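Local atomic coordinates of 14 kDa fatty acid-binding protein (Schistosoma mansoni, PDB entry 1VYF), a protein that binds long-chain fatty acids such as oleic and arachidonic acid inside a beta-barrel and may take part in their transport. Residues V21-G26 / A30-G35. Numbering follows the deposited sequence. Where two conformers were deposited one is given.
Sequences VMSKLG and ATRQIG. With OLA (oleic acid), chain B.
Met22 and Arg32 meet where the two short helices of a fatty acid-binding protein pack together as the helix-turn-helix lid of the beta-barrel, a worked example of how a long flexible side chain and a long charged one can share a small helix-helix interface. Their CA atoms lie 6.6 Å apart, the nearest pair across the contact. Both CB atoms point to the opposing helix, and the side chains cross at a slant. In the one of two deposited Met22 conformers described here, whose sulfur and methyl positions are uncertain, the chain bends at chi2 (85°) and again at chi3, which carries its methyl CE past the Arg32 side chain to the backbone, 3.6 Å from Arg32 CA. The sulfur sits beside the aliphatic part of Arg32 and near the plane of its guanidinium, at the edge, with Met22 SD 3.7 Å from Arg32 NE.

Arg32 bends at chi3 (62°), turning its guanidinium along the interface, away from the oleate, so that one face meets Ser23. There Ser23 OG, anti to the backbone N (chi1 -169°), lies over that face, 3.8 Å from Arg32 CZ, without a hydrogen bond. The charge is met instead by a salt bridge from Arg32 NH2 to Asp19, one turn earlier in helix 18-24, tying the two helices together on the outer side of the lid.

On the barrel side of the two helices lies bound oleic acid, whose carboxylate end is held by Arg109, Arg129 and Tyr131. Leu25 CD1 approaches oleate C7 from segment 21-26 at 4.0 Å; from the second helix, Thr31 CG2 reaches oleate C12, and Gly35 CA comes within 3.7 Å of oleate C13.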
loop_
_atom_site.group_PDB
_atom_site.type_symbol
_atom_site.label_atom_id
_atom_site.label_comp_id
_atom_site.label_asym_id
_atom_site.label_seq_id
_atom_site.Cartn_x
_atom_site.Cartn_y
_atom_site.Cartn_z
ATOM N N VAL A 21 -2.696 3.328 13.266
ATOM C CA VAL A 21 -1.918 4.099 12.282
ATOM C C VAL A 21 -2.755 5.149 11.617
ATOM O O VAL A 21 -2.266 6.250 11.392
ATOM C CB VAL A 21 -1.083 3.306 11.207
ATOM C CG1 VAL A 21 -0.600 1.962 11.662
ATOM C CG2 VAL A 21 -1.730 3.318 9.816
ATOM N N MET A 22 -4.017 4.887 11.333
ATOM C CA MET A 22 -4.766 5.987 10.715
ATOM C C MET A 22 -5.147 7.056 11.679
ATOM O O MET A 22 -5.391 8.155 11.268
ATOM C CB MET A 22 -5.905 5.602 9.790
ATOM C CG MET A 22 -6.328 4.283 9.875
ATOM S SD MET A 22 -7.409 4.351 11.158
ATOM C CE MET A 22 -8.654 3.073 10.311
ATOM N N SER A 23 -5.322 6.658 12.932
ATOM C CA SER A 23 -5.613 7.583 14.000
ATOM C C SER A 23 -4.449 8.560 14.101
ATOM O O SER A 23 -4.645 9.789 14.160
ATOM C CB SER A 23 -5.806 6.814 15.312
ATOM O OG SER A 23 -6.327 7.690 16.294
ATOM N N LYS A 24 -3.241 8.007 14.103
ATOM C CA LYS A 24 -2.008 8.790 14.134
ATOM C C LYS A 24 -1.843 9.719 12.923
ATOM O O LYS A 24 -1.370 10.845 13.064
ATOM C CB LYS A 24 -0.802 7.852 14.271
ATOM C CG LYS A 24 0.545 8.565 14.343
ATOM C CD LYS A 24 1.627 7.654 14.889
ATOM C CE LYS A 24 2.945 8.404 15.080
ATOM N NZ LYS A 24 2.961 9.137 16.373
ATOM N N LEU A 25 -2.255 9.252 11.746
ATOM C CA LEU A 25 -2.210 10.026 10.504
ATOM C C LEU A 25 -3.218 11.163 10.420
ATOM O O LEU A 25 -3.185 11.956 9.457
ATOM C CB LEU A 25 -2.421 9.098 9.293
ATOM C CG LEU A 25 -1.279 8.129 9.020
ATOM C CD1 LEU A 25 -1.667 7.117 7.926
ATOM C CD2 LEU A 25 -0.001 8.865 8.666
ATOM N N GLY A 26 -4.147 11.191 11.369
ATOM C CA GLY A 26 -5.161 12.220 11.461
ATOM C C GLY A 26 -6.379 11.957 10.594
ATOM O O GLY A 26 -7.138 12.906 10.317
ATOM N N ALA A 30 -14.929 9.029 10.196
ATOM C CA ALA A 30 -15.766 8.292 9.249
ATOM C C ALA A 30 -14.941 7.508 8.221
ATOM O O ALA A 30 -15.297 6.391 7.866
ATOM C CB ALA A 30 -16.770 9.232 8.534
ATOM N N THR A 31 -13.847 8.088 7.727
ATOM C CA THR A 31 -12.971 7.369 6.808
ATOM C C THR A 31 -12.224 6.231 7.532
ATOM O O THR A 31 -11.940 5.185 6.926
ATOM C CB THR A 31 -11.968 8.304 6.123
ATOM O OG1 THR A 31 -12.683 9.260 5.333
ATOM C CG2 THR A 31 -11.135 7.516 5.107
ATOM N N ARG A 32 -11.892 6.450 8.801
ATOM C CA ARG A 32 -11.258 5.420 9.625
ATOM C C ARG A 32 -12.174 4.205 9.724
ATOM O O ARG A 32 -11.717 3.055 9.552
ATOM C CB ARG A 32 -10.901 5.956 11.017
ATOM C CG ARG A 32 -9.555 6.593 11.066
ATOM C CD ARG A 32 -9.246 7.363 12.344
ATOM N NE ARG A 32 -9.255 6.475 13.504
ATOM C CZ ARG A 32 -9.693 6.824 14.705
ATOM N NH1 ARG A 32 -10.128 8.053 14.940
ATOM N NH2 ARG A 32 -9.678 5.941 15.696
ATOM N N GLN A 33 -13.472 4.434 9.935
ATOM C CA GLN A 33 -14.398 3.309 10.078
ATOM C C GLN A 33 -14.470 2.503 8.783
ATOM O O GLN A 33 -14.495 1.264 8.831
ATOM C CB GLN A 33 -15.811 3.729 10.504
ATOM C CG GLN A 33 -15.937 4.434 11.893
ATOM C CD GLN A 33 -14.963 3.948 12.977
ATOM O OE1 GLN A 33 -15.150 2.880 13.556
ATOM N NE2 GLN A 33 -13.936 4.737 13.251
ATOM N N ILE A 34 -14.545 3.196 7.642
ATOM C CA ILE A 34 -14.468 2.563 6.323
ATOM C C ILE A 34 -13.164 1.783 6.181
ATOM O O ILE A 34 -13.186 0.625 5.761
ATOM C CB ILE A 34 -14.624 3.601 5.154
ATOM C CG1 ILE A 34 -16.034 4.205 5.150
ATOM C CG2 ILE A 34 -14.369 2.954 3.770
ATOM C CD1 ILE A 34 -16.095 5.576 4.462
ATOM N N GLY A 35 -12.047 2.388 6.561
ATOM C CA GLY A 35 -10.735 1.742 6.513
ATOM C C GLY A 35 -10.602 0.506 7.396
ATOM O O GLY A 35 -9.836 -0.423 7.056
HETATM C C1 OLA B . -2.302 -1.300 2.408
HETATM O O1 OLA B . -1.930 -1.429 1.252
HETATM O O2 OLA B . -3.010 -2.309 2.894
HETATM C C2 OLA B . -1.972 -0.138 3.345
HETATM C C3 OLA B . -1.783 1.272 2.760
HETATM C C4 OLA B . -2.586 2.359 3.525
HETATM C C5 OLA B . -1.779 3.498 4.163
HETATM C C6 OLA B . -2.523 4.206 5.304
HETATM C C7 OLA B . -3.455 5.332 4.875
HETATM C C8 OLA B . -4.871 4.857 4.565
HETATM C C9 OLA B . -5.912 5.567 5.398
HETATM C C10 OLA B . -7.212 5.238 5.378
HETATM C C11 OLA B . -7.787 4.115 4.538
HETATM C C12 OLA B . -9.088 4.524 3.843
HETATM C C13 OLA B . -9.859 3.333 3.256
HETATM C C14 OLA B . -9.218 2.700 2.016
HETATM C C15 OLA B . -8.327 1.494 2.341
HETATM C C16 OLA B . -7.358 1.180 1.195
HETATM C C17 OLA B . -5.890 1.186 1.633
HETATM C C18 OLA B . -5.483 -0.196 2.082
#